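Local coordinates for macro domain-containing protein (PDB 7OMU) that carries a macro domain, here with adenosine-5-diphosphoribose bound in its pocket, joined in one chain to a DarT-family domain, at residues L223-S237 and C373-L387. The protein carries 1 engineered substitution. Numbering follows the deposited sequence.
Sequences LTQNLSLVEGDMFFS and CRYLTKLEIPVQIYL. With APR (adenosine-5-diphosphoribose), chain C.
Val383 N donates to Asn226 O at 2.9 Å, the first rung of a parallel ladder between strands 227-231 and 383-386. Ser228 N then takes Val383 O, Ile385 N takes Ser228 O, Val230 N takes Ile385 O, and Leu387 N closes the ladder on Val230 O at 3.0 Å. From Asn226 too, the side-chain amide lies nearly in plane with its acceptor as ND2 donates to Leu379 O (3.3 Å, 166° at the hydrogen), tying the strand's start to the turn after helix 365-376.

Past the strand the chain bends around Tyr386. Met234 CA sits over the centre of one ring face, 3.9 Å from the centroid, while Val230 CB lies over the opposite face, nearer its rim. Tyr386 OH donates a hydrogen bond to Gln384 OE1 at 2.9 Å, fixing the ring's outer end. Beside this ring the adenine of adenosine-5-diphosphoribose is read by Asp233 OD1, accepting from N6, and Met234 N, donating to N1; Asp233 OD2 salt-bridges Arg259.

On the face opposite Val230 and Tyr386, Leu227 packs CD1 on Val383 CG1 and CD2 on Cys373 SG. Helix 365-376 covers this face, Trp365 against Leu229 and Ile385, while strands 219-222 and 351-354 flank the pair in the macro-domain sheet.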
ATOM      1  N   LEU A 223       3.654  15.908 -16.002  1.00 93.77           N
ATOM      2  CA  LEU A 223       3.584  17.322 -16.460  1.00 95.58           C
ATOM      3  C   LEU A 223       4.936  17.737 -17.051  1.00 99.46           C
ATOM      4  O   LEU A 223       4.946  18.470 -18.067  1.00102.26           O
ATOM      5  CB  LEU A 223       3.213  18.226 -15.279  1.00 94.71           C
ATOM      6  CG  LEU A 223       1.844  17.984 -14.646  1.00 95.34           C
ATOM      7  CD1 LEU A 223       1.625  18.914 -13.461  1.00 94.24           C
ATOM      8  CD2 LEU A 223       0.726  18.158 -15.664  1.00 96.70           C
ATOM      9  N   THR A 224       6.031  17.316 -16.408  1.00 99.73           N
ATOM     10  CA  THR A 224       7.431  17.537 -16.862  1.00101.57           C
ATOM     11  C   THR A 224       8.217  16.241 -16.644  1.00102.97           C
ATOM     12  O   THR A 224       7.582  15.230 -16.288  1.00105.39           O
ATOM     13  CB  THR A 224       8.059  18.741 -16.147  1.00100.43           C
ATOM     14  OG1 THR A 224       8.557  18.331 -14.874  1.00 99.85           O
ATOM     15  CG2 THR A 224       7.088  19.885 -15.953  1.00 98.13           C
ATOM     16  N   GLN A 225       9.537  16.272 -16.854  1.00105.75           N
ATOM     17  CA  GLN A 225      10.460  15.129 -16.600  1.00109.96           C
ATOM     18  C   GLN A 225      10.395  14.717 -15.121  1.00106.41           C
ATOM     19  O   GLN A 225      10.515  13.507 -14.841  1.00109.56           O
ATOM     20  CB  GLN A 225      11.897  15.507 -16.972  1.00118.14           C
ATOM     21  CG  GLN A 225      12.262  15.208 -18.418  1.00125.16           C
ATOM     22  CD  GLN A 225      12.727  13.782 -18.604  1.00130.21           C
ATOM     23  OE1 GLN A 225      11.981  12.829 -18.381  1.00128.82           O
ATOM     24  NE2 GLN A 225      13.972  13.621 -19.031  1.00134.06           N
ATOM     25  N   ASN A 226      10.220  15.685 -14.216  1.00101.50           N
ATOM     26  CA  ASN A 226      10.362  15.509 -12.746  1.00 98.60           C
ATOM     27  C   ASN A 226       9.003  15.551 -12.048  1.00 95.75           C
ATOM     28  O   ASN A 226       8.807  14.747 -11.116  1.00 91.80           O
ATOM     29  CB  ASN A 226      11.269  16.582 -12.152  1.00 99.66           C
ATOM     30  CG  ASN A 226      12.695  16.436 -12.631  1.00102.72           C
ATOM     31  OD1 ASN A 226      13.049  15.410 -13.209  1.00104.05           O
ATOM     32  ND2 ASN A 226      13.516  17.444 -12.385  1.00106.24           N
ATOM     33  N   LEU A 227       8.127  16.472 -12.455  1.00 95.78           N
ATOM     34  CA  LEU A 227       6.807  16.705 -11.810  1.00 91.71           C
ATOM     35  C   LEU A 227       5.765  15.776 -12.436  1.00 89.42           C
ATOM     36  O   LEU A 227       5.744  15.659 -13.675  1.00 89.13           O
ATOM     37  CB  LEU A 227       6.407  18.174 -11.985  1.00 90.87           C
ATOM     38  CG  LEU A 227       5.264  18.655 -11.097  1.00 87.38           C
ATOM     39  CD1 LEU A 227       5.631  18.522  -9.627  1.00 87.32           C
ATOM     40  CD2 LEU A 227       4.891  20.091 -11.430  1.00 85.95           C
ATOM     41  N   SER A 228       4.954  15.125 -11.599  1.00 85.94           N
ATOM     42  CA  SER A 228       3.756  14.361 -12.027  1.00 84.64           C
ATOM     43  C   SER A 228       2.681  14.428 -10.936  1.00 82.03           C
ATOM     44  O   SER A 228       3.029  14.578  -9.747  1.00 81.97           O
ATOM     45  CB  SER A 228       4.100  12.939 -12.421  1.00 83.92           C
ATOM     46  OG  SER A 228       4.683  12.228 -11.345  1.00 84.74           O
ATOM     47  N   LEU A 229       1.418  14.391 -11.363  1.00 78.97           N
ATOM     48  CA  LEU A 229       0.226  14.313 -10.492  1.00 77.78           C
ATOM     49  C   LEU A 229      -0.106  12.837 -10.293  1.00 77.84           C
ATOM     50  O   LEU A 229       0.032  12.076 -11.261  1.00 80.29           O
ATOM     51  CB  LEU A 229      -0.933  15.043 -11.167  1.00 79.28           C
ATOM     52  CG  LEU A 229      -0.637  16.468 -11.625  1.00 81.83           C
ATOM     53  CD1 LEU A 229      -1.870  17.066 -12.276  1.00 83.62           C
ATOM     54  CD2 LEU A 229      -0.166  17.340 -10.468  1.00 81.91           C
ATOM     55  N   VAL A 230      -0.526  12.452  -9.090  1.00 75.88           N
ATOM     56  CA  VAL A 230      -0.708  11.022  -8.718  1.00 76.05           C
ATOM     57  C   VAL A 230      -2.004  10.869  -7.918  1.00 76.81           C
ATOM     58  O   VAL A 230      -2.110  11.504  -6.850  1.00 83.89           O
ATOM     59  CB  VAL A 230       0.514  10.520  -7.925  1.00 77.91           C
ATOM     60  CG1 VAL A 230       0.389   9.049  -7.577  1.00 78.59           C
ATOM     61  CG2 VAL A 230       1.827  10.787  -8.653  1.00 79.01           C
ATOM     62  N   GLU A 231      -2.955  10.084  -8.434  1.00 76.42           N
ATOM     63  CA  GLU A 231      -4.027   9.450  -7.627  1.00 79.06           C
ATOM     64  C   GLU A 231      -3.413   8.214  -6.963  1.00 78.31           C
ATOM     65  O   GLU A 231      -3.040   7.284  -7.695  1.00 78.32           O
ATOM     66  CB  GLU A 231      -5.223   9.033  -8.485  1.00 84.26           C
ATOM     67  CG  GLU A 231      -6.131  10.170  -8.911  1.00 89.83           C
ATOM     68  CD  GLU A 231      -7.259   9.753  -9.851  1.00 97.89           C
ATOM     69  OE1 GLU A 231      -7.695   8.584  -9.777  1.00100.13           O
ATOM     70  OE2 GLU A 231      -7.703  10.593 -10.670  1.00103.18           O
ATOM     71  N   GLY A 232      -3.280   8.210  -5.638  1.00 80.75           N
ATOM     72  CA  GLY A 232      -2.722   7.062  -4.902  1.00 81.77           C
ATOM     73  C   GLY A 232      -2.436   7.376  -3.445  1.00 82.33           C
ATOM     74  O   GLY A 232      -2.937   8.408  -2.944  1.00 82.51           O
ATOM     75  N   ASP A 233      -1.659   6.499  -2.803  1.00 83.47           N
ATOM     76  CA  ASP A 233      -1.238   6.586  -1.380  1.00 84.45           C
ATOM     77  C   ASP A 233       0.194   7.118  -1.323  1.00 85.79           C
ATOM     78  O   ASP A 233       1.097   6.430  -1.812  1.00 87.30           O
ATOM     79  CB  ASP A 233      -1.342   5.222  -0.700  1.00 84.86           C
ATOM     80  CG  ASP A 233      -1.336   5.300   0.814  1.00 85.70           C
ATOM     81  OD1 ASP A 233      -0.908   6.342   1.345  1.00 86.48           O
ATOM     82  OD2 ASP A 233      -1.761   4.307   1.446  1.00 89.00           O
ATOM     83  N   MET A 234       0.375   8.308  -0.751  1.00 88.27           N
ATOM     84  CA  MET A 234       1.679   9.009  -0.625  1.00 87.63           C
ATOM     85  C   MET A 234       2.694   8.109   0.092  1.00 85.57           C
ATOM     86  O   MET A 234       3.869   8.105  -0.318  1.00 81.11           O
ATOM     87  CB  MET A 234       1.499  10.303   0.173  1.00 89.56           C
ATOM     88  CG  MET A 234       2.754  11.141   0.262  1.00 92.37           C
ATOM     89  SD  MET A 234       2.432  12.753   0.998  1.00 92.37           S
ATOM     90  CE  MET A 234       2.003  12.262   2.666  1.00 95.52           C
ATOM     91  N   PHE A 235       2.256   7.377   1.122  1.00 84.97           N
ATOM     92  CA  PHE A 235       3.142   6.637   2.059  1.00 87.30           C
ATOM     93  C   PHE A 235       3.680   5.370   1.383  1.00 88.11           C
ATOM     94  O   PHE A 235       4.711   4.835   1.845  1.00 88.46           O
ATOM     95  CB  PHE A 235       2.407   6.372   3.373  1.00 86.26           C
ATOM     96  CG  PHE A 235       1.945   7.633   4.055  1.00 86.07           C
ATOM     97  CD1 PHE A 235       2.859   8.494   4.640  1.00 90.04           C
ATOM     98  CD2 PHE A 235       0.606   7.983   4.076  1.00 85.44           C
ATOM     99  CE1 PHE A 235       2.441   9.671   5.247  1.00 90.51           C
ATOM    100  CE2 PHE A 235       0.187   9.153   4.691  1.00 88.14           C
ATOM    101  CZ  PHE A 235       1.104   9.995   5.276  1.00 89.96           C
ATOM    102  N   PHE A 236       3.024   4.923   0.310  1.00 87.64           N
ATOM    103  CA  PHE A 236       3.466   3.783  -0.538  1.00 88.13           C
ATOM    104  C   PHE A 236       4.134   4.303  -1.817  1.00 89.97           C
ATOM    105  O   PHE A 236       4.599   3.470  -2.614  1.00 92.56           O
ATOM    106  CB  PHE A 236       2.299   2.836  -0.832  1.00 87.09           C
ATOM    107  CG  PHE A 236       1.919   1.966   0.339  1.00 86.27           C
ATOM    108  CD1 PHE A 236       2.766   0.961   0.770  1.00 87.97           C
ATOM    109  CD2 PHE A 236       0.729   2.162   1.019  1.00 85.95           C
ATOM    110  CE1 PHE A 236       2.429   0.166   1.853  1.00 89.03           C
ATOM    111  CE2 PHE A 236       0.391   1.367   2.102  1.00 87.19           C
ATOM    112  CZ  PHE A 236       1.243   0.374   2.519  1.00 88.83           C
ATOM    113  N   SER A 237       4.197   5.624  -2.018  1.00 92.36           N
ATOM    114  CA  SER A 237       5.172   6.251  -2.952  1.00 92.91           C
ATOM    115  C   SER A 237       6.557   5.866  -2.445  1.00 95.55           C
ATOM    116  O   SER A 237       6.672   5.568  -1.237  1.00101.22           O
ATOM    117  CB  SER A 237       5.027   7.754  -3.059  1.00 91.09           C
ATOM    118  OG  SER A 237       5.905   8.433  -2.175  1.00 87.30           O
ATOM    119  N   CYS A 373       2.454  23.767  -8.531  1.00 85.96           N
ATOM    120  CA  CYS A 373       3.162  23.397  -9.787  1.00 87.97           C
ATOM    121  C   CYS A 373       4.183  24.485 -10.129  1.00 88.57           C
ATOM    122  O   CYS A 373       5.358  24.137 -10.346  1.00 88.34           O
ATOM    123  CB  CYS A 373       2.185  23.181 -10.939  1.00 88.76           C
ATOM    124  SG  CYS A 373       1.230  21.651 -10.780  1.00 89.36           S
ATOM    125  N   ARG A 374       3.744  25.749 -10.145  1.00 89.51           N
ATOM    126  CA  ARG A 374       4.586  26.953 -10.383  1.00 91.60           C
ATOM    127  C   ARG A 374       5.936  26.788  -9.683  1.00 90.79           C
ATOM    128  O   ARG A 374       6.958  27.051 -10.327  1.00 93.23           O
ATOM    129  CB  ARG A 374       3.914  28.218  -9.842  1.00 95.69           C
ATOM    130  CG  ARG A 374       2.931  28.885 -10.792  1.00101.53           C
ATOM    131  CD  ARG A 374       2.344  30.139 -10.163  1.00105.87           C
ATOM    132  NE  ARG A 374       3.393  30.994  -9.600  1.00109.14           N
ATOM    133  CZ  ARG A 374       3.279  31.756  -8.508  1.00110.23           C
ATOM    134  NH1 ARG A 374       2.149  31.805  -7.817  1.00110.15           N
ATOM    135  NH2 ARG A 374       4.314  32.469  -8.096  1.00110.96           N
ATOM    136  N   TYR A 375       5.931  26.383  -8.410  1.00 88.26           N
ATOM    137  CA  TYR A 375       7.134  26.327  -7.544  1.00 89.78           C
ATOM    138  C   TYR A 375       7.859  24.990  -7.719  1.00 90.40           C
ATOM    139  O   TYR A 375       9.090  25.000  -7.911  1.00 93.36           O
ATOM    140  CB  TYR A 375       6.752  26.587  -6.086  1.00 90.40           C
ATOM    141  CG  TYR A 375       6.605  28.049  -5.756  1.00 93.05           C
ATOM    142  CD1 TYR A 375       7.708  28.823  -5.416  1.00 94.61           C
ATOM    143  CD2 TYR A 375       5.370  28.671  -5.809  1.00 93.43           C
ATOM    144  CE1 TYR A 375       7.584  30.171  -5.124  1.00 95.01           C
ATOM    145  CE2 TYR A 375       5.230  30.021  -5.526  1.00 96.01           C
ATOM    146  CZ  TYR A 375       6.340  30.774  -5.182  1.00 95.70           C
ATOM    147  OH  TYR A 375       6.195  32.100  -4.892  1.00 95.92           O
ATOM    148  N   LEU A 376       7.129  23.876  -7.646  1.00 89.85           N
ATOM    149  CA  LEU A 376       7.725  22.516  -7.565  1.00 89.92           C
ATOM    150  C   LEU A 376       8.236  22.066  -8.938  1.00 92.48           C
ATOM    151  O   LEU A 376       8.990  21.076  -8.983  1.00 96.80           O
ATOM    152  CB  LEU A 376       6.680  21.545  -7.013  1.00 87.66           C
ATOM    153  CG  LEU A 376       6.281  21.781  -5.561  1.00 87.59           C
ATOM    154  CD1 LEU A 376       5.088  20.922  -5.183  1.00 86.34           C
ATOM    155  CD2 LEU A 376       7.448  21.507  -4.628  1.00 87.93           C
ATOM    156  N   THR A 377       7.854  22.755 -10.014  1.00 92.94           N
ATOM    157  CA  THR A 377       8.373  22.477 -11.379  1.00 94.08           C
ATOM    158  C   THR A 377       9.848  22.892 -11.432  1.00 95.06           C
ATOM    159  O   THR A 377      10.607  22.269 -12.188  1.00 97.11           O
ATOM    160  CB  THR A 377       7.501  23.144 -12.451  1.00 93.68           C
ATOM    161  OG1 THR A 377       7.768  22.476 -13.683  1.00 96.61           O
ATOM    162  CG2 THR A 377       7.738  24.631 -12.582  1.00 93.63           C
ATOM    163  N   LYS A 378      10.234  23.887 -10.632  1.00 97.17           N
ATOM    164  CA  LYS A 378      11.633  24.377 -10.530  1.00 99.91           C
ATOM    165  C   LYS A 378      12.542  23.253 -10.009  1.00101.30           C
ATOM    166  O   LYS A 378      13.704  23.210 -10.443  1.00106.70           O
ATOM    167  CB  LYS A 378      11.722  25.603  -9.616  1.00100.75           C
ATOM    168  CG  LYS A 378      10.931  26.833 -10.049  1.00102.36           C
ATOM    169  CD  LYS A 378      11.174  28.038  -9.141  1.00106.61           C
ATOM    170  CE  LYS A 378      10.002  28.993  -8.985  1.00107.98           C
ATOM    171  NZ  LYS A 378       9.995  30.071 -10.004  1.00110.21           N
ATOM    172  N   LEU A 379      12.049  22.383  -9.118  1.00 99.62           N
ATOM    173  CA  LEU A 379      12.857  21.303  -8.478  1.00100.55           C
ATOM    174  C   LEU A 379      13.508  20.423  -9.549  1.00103.00           C
ATOM    175  O   LEU A 379      12.786  19.991 -10.462  1.00104.74           O
ATOM    176  CB  LEU A 379      11.972  20.453  -7.562  1.00 98.26           C
ATOM    177  CG  LEU A 379      11.985  20.854  -6.091  1.00 99.36           C
ATOM    178  CD1 LEU A 379      11.629  22.326  -5.927  1.00100.76           C
ATOM    179  CD2 LEU A 379      11.040  19.977  -5.283  1.00 97.63           C
ATOM    180  N   GLU A 380      14.812  20.156  -9.409  1.00105.28           N
ATOM    181  CA  GLU A 380      15.614  19.289 -10.318  1.00106.47           C
ATOM    182  C   GLU A 380      15.679  17.864  -9.750  1.00103.05           C
ATOM    183  O   GLU A 380      16.705  17.187  -9.968  1.00102.91           O
ATOM    184  CB  GLU A 380      17.029  19.842 -10.496  1.00111.11           C
ATOM    185  CG  GLU A 380      17.095  21.290 -10.947  1.00113.98           C
ATOM    186  CD  GLU A 380      18.515  21.771 -11.214  1.00118.70           C
ATOM    187  OE1 GLU A 380      19.225  21.097 -11.989  1.00118.20           O
ATOM    188  OE2 GLU A 380      18.924  22.805 -10.635  1.00122.44           O
ATOM    189  N   ILE A 381      14.622  17.426  -9.058  1.00 99.52           N
ATOM    190  CA  ILE A 381      14.488  16.062  -8.459  1.00 97.68           C
ATOM    191  C   ILE A 381      13.090  15.536  -8.774  1.00 92.37           C
ATOM    192  O   ILE A 381      12.198  16.322  -9.083  1.00 91.45           O
ATOM    193  CB  ILE A 381      14.738  16.106  -6.938  1.00 99.58           C
ATOM    194  CG1 ILE A 381      13.875  17.166  -6.243  1.00100.35           C
ATOM    195  CG2 ILE A 381      16.214  16.300  -6.644  1.00101.06           C
ATOM    196  CD1 ILE A 381      13.787  17.003  -4.745  1.00 99.43           C
ATOM    197  N   PRO A 382      12.849  14.208  -8.698  1.00 87.80           N
ATOM    198  CA  PRO A 382      11.500  13.664  -8.844  1.00 86.05           C
ATOM    199  C   PRO A 382      10.541  14.289  -7.821  1.00 86.93           C
ATOM    200  O   PRO A 382      10.908  14.396  -6.668  1.00 90.36           O
ATOM    201  CB  PRO A 382      11.668  12.161  -8.582  1.00 84.72           C
ATOM    202  CG  PRO A 382      13.127  11.890  -8.876  1.00 87.08           C
ATOM    203  CD  PRO A 382      13.853  13.157  -8.479  1.00 88.09           C
ATOM    204  N   VAL A 383       9.360  14.716  -8.272  1.00 86.37           N
ATOM    205  CA  VAL A 383       8.316  15.352  -7.417  1.00 82.86           C
ATOM    206  C   VAL A 383       6.956  14.772  -7.801  1.00 82.03           C
ATOM    207  O   VAL A 383       6.609  14.806  -8.999  1.00 81.76           O
ATOM    208  CB  VAL A 383       8.317  16.882  -7.561  1.00 83.40           C
ATOM    209  CG1 VAL A 383       7.172  17.511  -6.788  1.00 84.51           C
ATOM    210  CG2 VAL A 383       9.643  17.486  -7.135  1.00 84.83           C
ATOM    211  N   GLN A 384       6.214  14.273  -6.812  1.00 80.55           N
ATOM    212  CA  GLN A 384       4.834  13.760  -6.990  1.00 79.35           C
ATOM    213  C   GLN A 384       3.875  14.626  -6.166  1.00 77.41           C
ATOM    214  O   GLN A 384       3.945  14.578  -4.928  1.00 75.71           O
ATOM    215  CB  GLN A 384       4.768  12.291  -6.583  1.00 79.68           C
ATOM    216  CG  GLN A 384       5.649  11.399  -7.437  1.00 82.04           C
ATOM    217  CD  GLN A 384       5.475   9.937  -7.115  1.00 84.61           C
ATOM    218  OE1 GLN A 384       5.088   9.566  -6.010  1.00 85.34           O
ATOM    219  NE2 GLN A 384       5.773   9.094  -8.090  1.00 88.00           N
ATOM    220  N   ILE A 385       3.038  15.413  -6.839  1.00 77.05           N
ATOM    221  CA  ILE A 385       1.884  16.105  -6.205  1.00 77.61           C
ATOM    222  C   ILE A 385       0.744  15.089  -6.159  1.00 79.54           C
ATOM    223  O   ILE A 385       0.323  14.611  -7.236  1.00 80.01           O
ATOM    224  CB  ILE A 385       1.503  17.390  -6.962  1.00 78.59           C
ATOM    225  CG1 ILE A 385       2.645  18.408  -6.937  1.00 80.86           C
ATOM    226  CG2 ILE A 385       0.219  17.975  -6.401  1.00 78.92           C
ATOM    227  CD1 ILE A 385       2.357  19.675  -7.710  1.00 82.92           C
ATOM    228  N   TYR A 386       0.290  14.747  -4.952  1.00 80.92           N
ATOM    229  CA  TYR A 386      -0.746  13.713  -4.717  1.00 80.64           C
ATOM    230  C   TYR A 386      -2.108  14.397  -4.661  1.00 80.68           C
ATOM    231  O   TYR A 386      -2.384  15.127  -3.680  1.00 83.01           O
ATOM    232  CB  TYR A 386      -0.407  12.887  -3.476  1.00 82.70           C
ATOM    233  CG  TYR A 386       0.441  11.688  -3.805  1.00 85.42           C
ATOM    234  CD1 TYR A 386       1.819  11.790  -3.925  1.00 86.76           C
ATOM    235  CD2 TYR A 386      -0.147  10.463  -4.065  1.00 88.30           C
ATOM    236  CE1 TYR A 386       2.596  10.695  -4.263  1.00 88.44           C
ATOM    237  CE2 TYR A 386       0.616   9.355  -4.394  1.00 89.53           C
ATOM    238  CZ  TYR A 386       1.990   9.473  -4.500  1.00 90.00           C
ATOM    239  OH  TYR A 386       2.727   8.378  -4.838  1.00 92.17           O
ATOM    240  N   LEU A 387      -2.917  14.156  -5.696  1.00 80.06           N
ATOM    241  CA  LEU A 387      -4.269  14.749  -5.863  1.00 81.25           C
ATOM    242  C   LEU A 387      -5.152  14.340  -4.689  1.00 83.31           C
ATOM    243  O   LEU A 387      -5.040  13.225  -4.176  1.00 82.09           O
ATOM    244  CB  LEU A 387      -4.886  14.281  -7.186  1.00 81.28           C
ATOM    245  CG  LEU A 387      -4.141  14.682  -8.458  1.00 82.91           C
ATOM    246  CD1 LEU A 387      -4.836  14.118  -9.689  1.00 81.81           C
ATOM    247  CD2 LEU A 387      -3.999  16.195  -8.565  1.00 84.54           C
TER
HETATM  248  N1  APR C 501      -2.137  10.036  -0.183  1.00153.55           N
HETATM  249  C2  APR C 501      -2.399  11.152  -0.877  1.00156.07           C
HETATM  250  N3  APR C 501      -3.225  12.155  -0.583  1.00158.37           N
HETATM  251  C4  APR C 501      -3.840  11.930   0.591  1.00159.74           C
HETATM  252  C5  APR C 501      -3.680  10.835   1.414  1.00157.70           C
HETATM  253  C6  APR C 501      -2.776   9.838   0.995  1.00153.78           C
HETATM  254  N6  APR C 501      -2.521   8.729   1.684  1.00150.93           N
HETATM  255  N7  APR C 501      -4.485  10.961   2.541  1.00156.32           N
HETATM  256  C8  APR C 501      -5.104  12.107   2.383  1.00156.74           C
HETATM  257  N9  APR C 501      -4.753  12.741   1.209  1.00160.31           N
HETATM  258  C1' APR C 501      -5.235  14.027   0.699  1.00162.39           C
HETATM  259  C2' APR C 501      -6.666  14.366   1.113  1.00162.49           C
HETATM  260  O2' APR C 501      -7.592  13.928   0.142  1.00157.04           O
HETATM  261  C3' APR C 501      -6.645  15.895   1.254  1.00165.79           C
HETATM  262  O3' APR C 501      -7.358  16.513   0.191  1.00163.40           O
HETATM  263  O4' APR C 501      -4.418  15.040   1.230  1.00164.77           O
HETATM  264  C4' APR C 501      -5.157  16.286   1.242  1.00170.50           C
HETATM  265  C5' APR C 501      -4.683  17.141   2.397  1.00178.70           C
HETATM  266  O5' APR C 501      -4.869  16.436   3.662  1.00187.30           O
HETATM  267  PA  APR C 501      -5.298  17.208   5.012  1.00191.21           P
HETATM  268  O1A APR C 501      -4.666  16.535   6.187  1.00187.58           O
HETATM  269  O2A APR C 501      -6.782  17.382   5.037  1.00186.58           O
HETATM  270  O3A APR C 501      -4.604  18.648   4.825  1.00190.68           O
HETATM  271  PB  APR C 501      -5.079  20.172   5.031  1.00184.84           P
HETATM  272  O1B APR C 501      -6.301  20.397   4.203  1.00180.74           O
HETATM  273  O2B APR C 501      -3.910  21.073   4.806  1.00186.58           O
HETATM  274  O5D APR C 501      -5.476  20.184   6.591  1.00185.84           O
HETATM  275  C5D APR C 501      -4.450  20.396   7.603  1.00184.61           C
HETATM  276  O4D APR C 501      -5.492  18.878   9.165  1.00183.83           O
HETATM  277  O1D APR C 501      -3.827  17.350   8.708  1.00180.73           O
HETATM  278  C1D APR C 501      -4.408  18.109   9.704  1.00180.63           C
HETATM  279  O2D APR C 501      -2.924  18.837  11.562  1.00168.04           O
HETATM  280  C2D APR C 501      -3.389  19.120  10.256  1.00178.91           C
HETATM  281  O3D APR C 501      -4.840  20.773  11.340  1.00183.48           O
HETATM  282  C3D APR C 501      -4.100  20.469  10.165  1.00181.32           C
HETATM  283  C4D APR C 501      -5.047  20.237   8.982  1.00183.42           C